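Local atomic coordinates of ribose-phosphate pyrophosphokinase (Thermus thermophilus, PDB entry 7PN0), a protein that probably catalyses transfer of the diphosphate group of ATP to ribose 5-phosphate, giving 5-phospho-D-ribosyl alpha-1-diphosphate (PRPP) and AMP. Residues S92-D97 with P131-F136; I54-V59 with L66-M71; R12-A17 with A269-P274. All blocks are in the same frame, centred on the assembly; numbering follows the deposited sequence.

Contact 1 of 3, residues S92-D97 with P131-F136; sequences SYARSD and PQVHGF. With ADP (adenosine-5'-diphosphate), chain C.
Apolar packing between 92-97 and 131-136 runs through one methyl of Val-133. Its CG2 sits 3.9 Å from Ala-94 CB and equally far from Asp-97 CB, so a single branch fills the notch between these two residues. The torsion explains the choice of branch: CG1 stands anti to the backbone N (chi1 168°), which leaves CG2 opposite the carbonyl carbon and turned to the facing segment. Phe-136 adds its rim. CZ lies 3.4 Å from Asp-97 O, with the oxygen near the ring plane, while Val-133 CA stands over one ring face. The weakly positive ring edge may offset part of the cost of burying this carbonyl oxygen, which has no hydrogen-bond partner in the model.

Residues 92-95 and 131-136 form short 3-10 turns, in loops that follow strands of the N-terminal, phosphoribosyltransferase-like domain, 83-88 and 122-126. Ser-96, which carries the hydroxyl that meets the adenine, is the centre of an inverse gamma turn at the exit of the first.

Ligand contacts come from 92-97. Ser-96 OG donates to ADP N7 at 2.7 Å. The guanidinium of Arg-95 lies over the adenine, tilted from it by about 24°, with ADP N3 over its centre, 3.3 Å above the plane; its chain bends at chi3 (58°) to follow the adenine, and CB lies 3.7 Å from ADP C5. Glu-220 forms a salt bridge with Arg-95 NH1. His-129 and Lys-98 of the same chain, and Asn-36 of a neighbouring subunit, also hydrogen-bond to the nucleotide.

Polar bonds of the Asp-97 carboxylate leave the pair of segments: OD2 is hydrogen-bonded to Ser-130 OG and to Gln-132 NE2 of another neighbouring subunit.

Contact 2 of 3, residues I54-V59 with L66-M71; sequences IVQSFV and LMELLM
Gln-56 and Leu-69 bring their CA atoms to 6.4 Å, and Phe-58 and Leu-66 theirs to 6.8 Å, so the chain leaving strand 51-55 runs close beside helix 62-78, the helix that follows it in a beta-alpha-beta unit ending in strand 83-88.

Leu-69 fills the middle of the interface. Its CD1 meets Ile-54 CG2 at 3.8 Å and also approaches CB of Gln-56, whose side chain slides past the leucine in the opposite direction. At the far end, Leu-66 CD1 touches the Phe-58 ring at CZ, 3.8 Å away, and CE2 is equally near; the methyl approaches the ring obliquely. Phe-91 meets the same ring edge-to-face.

The polar pair lies beside these apolar contacts. Gln-56 bends sharply at chi2 (88°), which turns its amide across the extended Glu-68 side chain. NE2 donates to Glu-68 OE1 at 2.8 Å along an almost straight line, 171° at the hydrogen. The acceptor lies in the amide plane, yet the donor reaches the carboxylate from 38° above its plane. Beyond the two segments, NE2 also donates to His-65 O, and Gln-56 OE1 is bonded to Ser-10 OG. Glu-68 OE1 further accepts from Gln-9 N, while OE2 pairs with Thr-31 OG1.

With three bonds to its two oxygens, the buried carboxylate of Glu-68 is likely to be well compensated, and the Gln-56 amide, bonded at both ends, is probably fixed against rotation.

Contact 3 of 3, residues R12-A17 with A269-P274; sequences RPLAQA and ATDTCP
Leu-14 packs against Asp-271 and Thr-272 where the two phosphoribosyltransferase-like halves of the chain meet: the leucine sits in the first turn of helix 12-21 of the N-terminal half, and its partners are in the loop after strand 266-270 of the other.

Leu-14 makes the close apolar contacts, and its methyls divide the work. CG stands anti to the backbone N (chi1 179°), extending the side chain from the helix toward the loop. CD2 rests 3.6 Å from Asp-271 O and 4.1 Å from Thr-272 CA. CD1 lies over a face of the Asp-271 carboxylate, 3.7 Å from OD1. Ala-287, on helix 287-299, also touches Leu-14. Shortening this residue to an alanine would probably open a gap beside the Asp-271 backbone and carboxylate, because both touching methyls belong to the leucine.

Hydrogen bonds reach around the leucine. Asn-11, just before the helix, accepts from Leu-14 N through OD1 and donates to Asp-271 O through ND2, so one amide links the two sides. The Asp-271 carboxylate is held by Thr-285 OG1 and Val-286 N.

Thr-270 opens an ST turn: its OG1 accepts from Thr-272 N at 3.1 Å, with an angle of 168° at the hydrogen.

All three contacts are largely buried, but their surroundings differ. Contact 2 packs the strand exit and helix of one beta-alpha-beta unit, contact 1 joins two loops beside bound ADP and a subunit interface, and contact 3 spans the two domains, with Asp-271 partly exposed and no other chain touching it. Only contact 2 has a hydrogen bond directly between its segments. Segment 54-59 connects the set: Phe-58 packs on Ser-92 and Tyr-93 of contact 1, whereas Ser-57 OG probably bonds Thr-272 O of contact 3 at 2.6 Å. Contacts 1 and 3 do not touch, their centres lying about 21 Å apart. Contacts 1 and 2 both meet the same neighbouring subunit.

Contact 1 of 3, residues S92-D97 with P131-F136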
# COMPACT_ATOMS: atom_id res chain seq x y z
N SER A 92 13.03 -20.36 10.93
CA SER A 92 13.78 -20.22 12.21
C SER A 92 13.30 -18.97 12.95
O SER A 92 13.21 -19.00 14.21
CB SER A 92 15.26 -20.17 11.95
OG SER A 92 15.65 -18.97 11.28
N TYR A 93 13.07 -17.88 12.21
CA TYR A 93 12.74 -16.59 12.86
C TYR A 93 11.34 -16.61 13.47
O TYR A 93 11.00 -15.58 14.15
CB TYR A 93 12.97 -15.41 11.93
CG TYR A 93 14.40 -14.95 11.78
CD1 TYR A 93 15.00 -14.18 12.78
CD2 TYR A 93 15.15 -15.29 10.66
CE1 TYR A 93 16.30 -13.72 12.66
CE2 TYR A 93 16.45 -14.84 10.53
CZ TYR A 93 17.02 -14.03 11.51
OH TYR A 93 18.31 -13.62 11.40
N ALA A 94 10.59 -17.70 13.37
CA ALA A 94 9.32 -17.82 14.13
C ALA A 94 9.64 -17.71 15.63
O ALA A 94 8.75 -17.40 16.39
CB ALA A 94 8.56 -19.09 13.80
N ARG A 95 10.86 -17.96 16.06
CA ARG A 95 11.20 -17.85 17.50
C ARG A 95 11.22 -16.38 17.92
O ARG A 95 11.15 -16.10 19.09
CB ARG A 95 12.57 -18.46 17.79
CG ARG A 95 12.58 -19.96 17.57
CD ARG A 95 13.90 -20.66 17.87
NE ARG A 95 14.33 -20.44 19.25
CZ ARG A 95 15.48 -20.89 19.74
NH1 ARG A 95 16.31 -21.59 18.96
NH2 ARG A 95 15.80 -20.61 20.99
N SER A 96 11.40 -15.47 16.97
CA SER A 96 11.48 -14.01 17.23
C SER A 96 10.08 -13.44 17.07
O SER A 96 9.82 -12.67 16.10
CB SER A 96 12.45 -13.35 16.28
OG SER A 96 13.77 -13.85 16.47
N ASP A 97 9.19 -13.82 17.99
CA ASP A 97 7.73 -13.69 17.79
C ASP A 97 7.12 -12.73 18.82
O ASP A 97 5.92 -12.58 18.82
CB ASP A 97 7.07 -15.07 17.82
CG ASP A 97 7.18 -15.77 19.17
OD1 ASP A 97 7.99 -15.28 20.02
OD2 ASP A 97 6.36 -16.65 19.43
N PRO A 131 2.07 -20.65 17.09
CA PRO A 131 0.99 -20.55 16.11
C PRO A 131 0.56 -19.11 15.81
O PRO A 131 0.04 -18.87 14.73
CB PRO A 131 -0.11 -21.36 16.80
CG PRO A 131 0.13 -21.08 18.27
CD PRO A 131 1.63 -21.19 18.40
N GLN A 132 0.85 -18.16 16.70
CA GLN A 132 0.53 -16.73 16.47
C GLN A 132 1.32 -16.19 15.28
O GLN A 132 0.87 -15.22 14.66
CB GLN A 132 0.82 -15.88 17.70
CG GLN A 132 -0.13 -16.14 18.84
CD GLN A 132 0.23 -17.33 19.69
OE1 GLN A 132 1.27 -17.98 19.54
NE2 GLN A 132 -0.63 -17.58 20.64
N VAL A 133 2.43 -16.85 14.90
CA VAL A 133 3.25 -16.35 13.75
C VAL A 133 2.41 -16.38 12.45
O VAL A 133 2.70 -15.59 11.52
CB VAL A 133 4.56 -17.15 13.59
CG1 VAL A 133 5.25 -16.87 12.27
CG2 VAL A 133 5.48 -16.90 14.76
N HIS A 134 1.43 -17.25 12.33
CA HIS A 134 0.49 -17.26 11.19
C HIS A 134 -0.09 -15.86 10.96
O HIS A 134 -0.19 -15.41 9.79
CB HIS A 134 -0.60 -18.30 11.43
CG HIS A 134 -1.29 -18.81 10.20
ND1 HIS A 134 -1.85 -17.99 9.23
CD2 HIS A 134 -1.61 -20.08 9.87
CE1 HIS A 134 -2.51 -18.75 8.35
NE2 HIS A 134 -2.34 -20.05 8.71
N GLY A 135 -0.42 -15.16 12.04
CA GLY A 135 -1.06 -13.83 11.99
C GLY A 135 -0.09 -12.70 11.70
O GLY A 135 -0.56 -11.60 11.53
N PHE A 136 1.19 -13.00 11.53
CA PHE A 136 2.20 -12.00 11.10
C PHE A 136 2.14 -11.86 9.57
O PHE A 136 2.67 -10.89 9.05
CB PHE A 136 3.60 -12.41 11.52
CG PHE A 136 3.86 -12.42 13.02
CD1 PHE A 136 2.96 -11.91 13.94
CD2 PHE A 136 5.08 -12.85 13.50
CE1 PHE A 136 3.26 -11.92 15.29
CE2 PHE A 136 5.37 -12.84 14.85
CZ PHE A 136 4.45 -12.40 15.75
PB ADP C . 10.39 -19.80 23.69
O1B ADP C . 9.11 -20.63 23.80
O2B ADP C . 10.44 -18.95 22.44
O3B ADP C . 11.70 -20.54 23.95
PA ADP C . 11.02 -17.45 24.99
O1A ADP C . 10.39 -16.52 23.99
O2A ADP C . 11.10 -17.01 26.41
O3A ADP C . 10.24 -18.84 24.96
O5' ADP C . 12.47 -17.95 24.45
C5' ADP C . 13.15 -17.24 23.38
C4' ADP C . 14.64 -17.16 23.63
O4' ADP C . 15.33 -17.42 22.37
C3' ADP C . 15.19 -15.80 24.10
O3' ADP C . 14.23 -14.96 24.73
C2' ADP C . 15.47 -15.10 22.78
O2' ADP C . 16.45 -14.11 22.94
C1' ADP C . 15.93 -16.25 21.88
N9 ADP C . 15.56 -16.08 20.48
C8 ADP C . 14.70 -15.14 19.94
N7 ADP C . 14.60 -15.21 18.63
C5 ADP C . 15.46 -16.25 18.29
C6 ADP C . 15.81 -16.82 17.05
N6 ADP C . 15.29 -16.41 15.90
N1 ADP C . 16.71 -17.84 17.05
C2 ADP C . 17.19 -18.25 18.23
N3 ADP C . 16.92 -17.81 19.45
C4 ADP C . 16.05 -16.78 19.42

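Contact 2 of 3, residues I54-V59 with L66-M71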
# COMPACT_ATOMS: atom_id res chain seq x y z
N ILE A 54 8.88 -21.96 -4.41
CA ILE A 54 10.34 -21.80 -4.23
C ILE A 54 10.63 -22.33 -2.85
O ILE A 54 10.07 -21.79 -1.90
CB ILE A 54 10.81 -20.36 -4.40
CG1 ILE A 54 10.53 -19.82 -5.79
CG2 ILE A 54 12.26 -20.17 -3.99
CD1 ILE A 54 10.32 -18.33 -5.75
N VAL A 55 11.49 -23.34 -2.77
CA VAL A 55 11.84 -24.00 -1.47
C VAL A 55 13.09 -23.34 -0.86
O VAL A 55 14.20 -23.37 -1.44
CB VAL A 55 12.03 -25.51 -1.67
CG1 VAL A 55 12.25 -26.23 -0.37
CG2 VAL A 55 10.84 -26.13 -2.39
N GLN A 56 12.97 -22.92 0.39
CA GLN A 56 14.15 -22.42 1.16
C GLN A 56 13.87 -22.56 2.64
O GLN A 56 12.84 -22.06 3.10
CB GLN A 56 14.44 -20.96 0.82
CG GLN A 56 15.75 -20.49 1.41
CD GLN A 56 16.90 -20.77 0.49
OE1 GLN A 56 17.20 -21.92 0.14
NE2 GLN A 56 17.55 -19.72 0.04
N SER A 57 14.78 -23.24 3.38
CA SER A 57 14.74 -23.30 4.86
C SER A 57 15.74 -22.30 5.42
O SER A 57 16.76 -22.00 4.75
CB SER A 57 14.97 -24.70 5.38
OG SER A 57 13.81 -25.47 5.18
N PHE A 58 15.46 -21.80 6.63
CA PHE A 58 16.28 -20.79 7.32
C PHE A 58 17.36 -21.50 8.13
O PHE A 58 17.29 -21.53 9.35
CB PHE A 58 15.39 -19.92 8.21
CG PHE A 58 14.65 -18.85 7.46
CD1 PHE A 58 13.70 -19.16 6.50
CD2 PHE A 58 14.94 -17.51 7.68
CE1 PHE A 58 13.07 -18.18 5.76
CE2 PHE A 58 14.28 -16.53 6.96
CZ PHE A 58 13.30 -16.87 6.05
N VAL A 59 18.34 -22.07 7.42
CA VAL A 59 19.51 -22.78 8.00
C VAL A 59 20.78 -22.03 7.62
O VAL A 59 20.79 -21.20 6.69
CB VAL A 59 19.56 -24.24 7.52
CG1 VAL A 59 18.33 -25.04 7.98
CG2 VAL A 59 19.67 -24.32 6.01
N LEU A 66 17.87 -16.23 3.40
CA LEU A 66 16.74 -15.25 3.42
C LEU A 66 16.83 -14.37 2.17
O LEU A 66 15.83 -14.24 1.47
CB LEU A 66 16.82 -14.37 4.68
CG LEU A 66 15.86 -13.19 4.71
CD1 LEU A 66 14.43 -13.63 4.45
CD2 LEU A 66 15.98 -12.41 6.04
N MET A 67 17.99 -13.78 1.90
CA MET A 67 18.13 -12.85 0.74
C MET A 67 17.92 -13.63 -0.56
O MET A 67 17.25 -13.13 -1.46
CB MET A 67 19.52 -12.19 0.74
CG MET A 67 19.69 -11.22 -0.39
SD MET A 67 18.39 -9.96 -0.27
CE MET A 67 19.00 -8.73 -1.40
N GLU A 68 18.53 -14.83 -0.70
CA GLU A 68 18.32 -15.67 -1.90
C GLU A 68 16.81 -15.87 -2.12
O GLU A 68 16.35 -15.79 -3.28
CB GLU A 68 19.08 -16.99 -1.80
CG GLU A 68 18.91 -17.85 -3.05
CD GLU A 68 19.49 -19.25 -2.95
OE1 GLU A 68 19.62 -19.76 -1.83
OE2 GLU A 68 19.82 -19.80 -4.01
N LEU A 69 16.06 -16.22 -1.07
CA LEU A 69 14.60 -16.44 -1.18
C LEU A 69 13.93 -15.13 -1.64
O LEU A 69 13.08 -15.21 -2.60
CB LEU A 69 14.02 -16.90 0.18
CG LEU A 69 12.50 -17.14 0.24
CD1 LEU A 69 12.00 -18.13 -0.80
CD2 LEU A 69 12.11 -17.61 1.64
N LEU A 70 14.19 -14.00 -0.97
CA LEU A 70 13.60 -12.69 -1.35
C LEU A 70 13.89 -12.41 -2.84
O LEU A 70 12.96 -12.04 -3.61
CB LEU A 70 14.18 -11.62 -0.44
CG LEU A 70 13.77 -11.71 1.02
CD1 LEU A 70 14.40 -10.60 1.82
CD2 LEU A 70 12.25 -11.64 1.15
N MET A 71 15.15 -12.59 -3.26
CA MET A 71 15.56 -12.33 -4.67
C MET A 71 14.90 -13.34 -5.65
O MET A 71 14.47 -12.92 -6.72
CB MET A 71 17.08 -12.43 -4.77
CG MET A 71 17.76 -11.33 -4.13
SD MET A 71 19.54 -11.53 -4.19
CE MET A 71 19.83 -11.29 -5.93

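Contact 3 of 3, residues R12-A17 with A269-P274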
# COMPACT_ATOMS: atom_id res chain seq x y z
N ARG A 12 18.38 -28.19 -1.18
CA ARG A 12 18.14 -28.67 -2.55
C ARG A 12 17.69 -30.13 -2.53
O ARG A 12 16.77 -30.50 -3.23
CB ARG A 12 19.39 -28.46 -3.40
CG ARG A 12 19.18 -28.80 -4.86
CD ARG A 12 20.45 -28.56 -5.65
NE ARG A 12 20.37 -29.16 -6.97
CZ ARG A 12 19.77 -28.59 -8.02
NH1 ARG A 12 19.18 -27.41 -7.90
NH2 ARG A 12 19.76 -29.22 -9.18
N PRO A 13 18.24 -31.00 -1.67
CA PRO A 13 17.76 -32.39 -1.60
C PRO A 13 16.27 -32.52 -1.24
O PRO A 13 15.58 -33.34 -1.87
CB PRO A 13 18.67 -32.99 -0.51
CG PRO A 13 19.93 -32.18 -0.65
CD PRO A 13 19.39 -30.76 -0.78
N LEU A 14 15.76 -31.71 -0.30
CA LEU A 14 14.31 -31.72 -0.01
C LEU A 14 13.55 -31.21 -1.23
O LEU A 14 12.53 -31.82 -1.56
CB LEU A 14 13.98 -30.85 1.22
CG LEU A 14 12.51 -30.78 1.58
CD1 LEU A 14 11.97 -32.13 2.00
CD2 LEU A 14 12.31 -29.78 2.71
N ALA A 15 14.00 -30.12 -1.85
CA ALA A 15 13.30 -29.53 -3.02
C ALA A 15 13.24 -30.58 -4.13
O ALA A 15 12.19 -30.74 -4.77
CB ALA A 15 13.98 -28.29 -3.51
N GLN A 16 14.35 -31.26 -4.35
CA GLN A 16 14.48 -32.31 -5.39
C GLN A 16 13.50 -33.44 -5.07
O GLN A 16 12.82 -33.90 -6.00
CB GLN A 16 15.93 -32.78 -5.44
CG GLN A 16 16.20 -33.75 -6.58
CD GLN A 16 16.12 -33.06 -7.92
OE1 GLN A 16 16.90 -32.14 -8.21
NE2 GLN A 16 15.18 -33.49 -8.74
N ALA A 17 13.39 -33.84 -3.81
CA ALA A 17 12.52 -34.97 -3.42
C ALA A 17 11.04 -34.56 -3.58
O ALA A 17 10.21 -35.37 -4.02
CB ALA A 17 12.85 -35.42 -2.01
N ALA A 269 14.18 -36.42 13.58
CA ALA A 269 13.70 -35.10 13.12
C ALA A 269 13.37 -35.24 11.65
O ALA A 269 13.83 -36.22 11.02
CB ALA A 269 14.74 -34.07 13.40
N THR A 270 12.57 -34.33 11.10
CA THR A 270 12.26 -34.37 9.67
C THR A 270 13.47 -33.81 8.90
O THR A 270 14.52 -33.39 9.51
CB THR A 270 10.97 -33.59 9.36
OG1 THR A 270 11.34 -32.21 9.38
CG2 THR A 270 9.82 -33.94 10.28
N ASP A 271 13.29 -33.69 7.59
CA ASP A 271 14.32 -33.15 6.69
C ASP A 271 13.92 -31.73 6.29
O ASP A 271 14.37 -31.27 5.25
CB ASP A 271 14.59 -34.09 5.50
CG ASP A 271 13.37 -34.59 4.73
OD1 ASP A 271 12.23 -34.23 5.09
OD2 ASP A 271 13.58 -35.36 3.76
N THR A 272 13.11 -31.02 7.08
CA THR A 272 12.88 -29.57 6.80
C THR A 272 14.24 -28.85 6.72
O THR A 272 14.39 -27.87 5.94
CB THR A 272 12.00 -28.88 7.87
OG1 THR A 272 12.57 -29.10 9.15
CG2 THR A 272 10.56 -29.33 7.90
N CYS A 273 15.19 -29.29 7.54
CA CYS A 273 16.61 -28.90 7.51
C CYS A 273 17.41 -30.10 7.05
O CYS A 273 17.05 -31.23 7.37
CB CYS A 273 17.10 -28.51 8.90
SG CYS A 273 16.07 -27.20 9.63
N PRO A 274 18.49 -29.89 6.28
CA PRO A 274 19.29 -31.01 5.78
C PRO A 274 19.81 -31.82 6.97
O PRO A 274 20.40 -31.25 7.88
CB PRO A 274 20.44 -30.34 5.03
CG PRO A 274 19.85 -29.02 4.59
CD PRO A 274 18.91 -28.60 5.71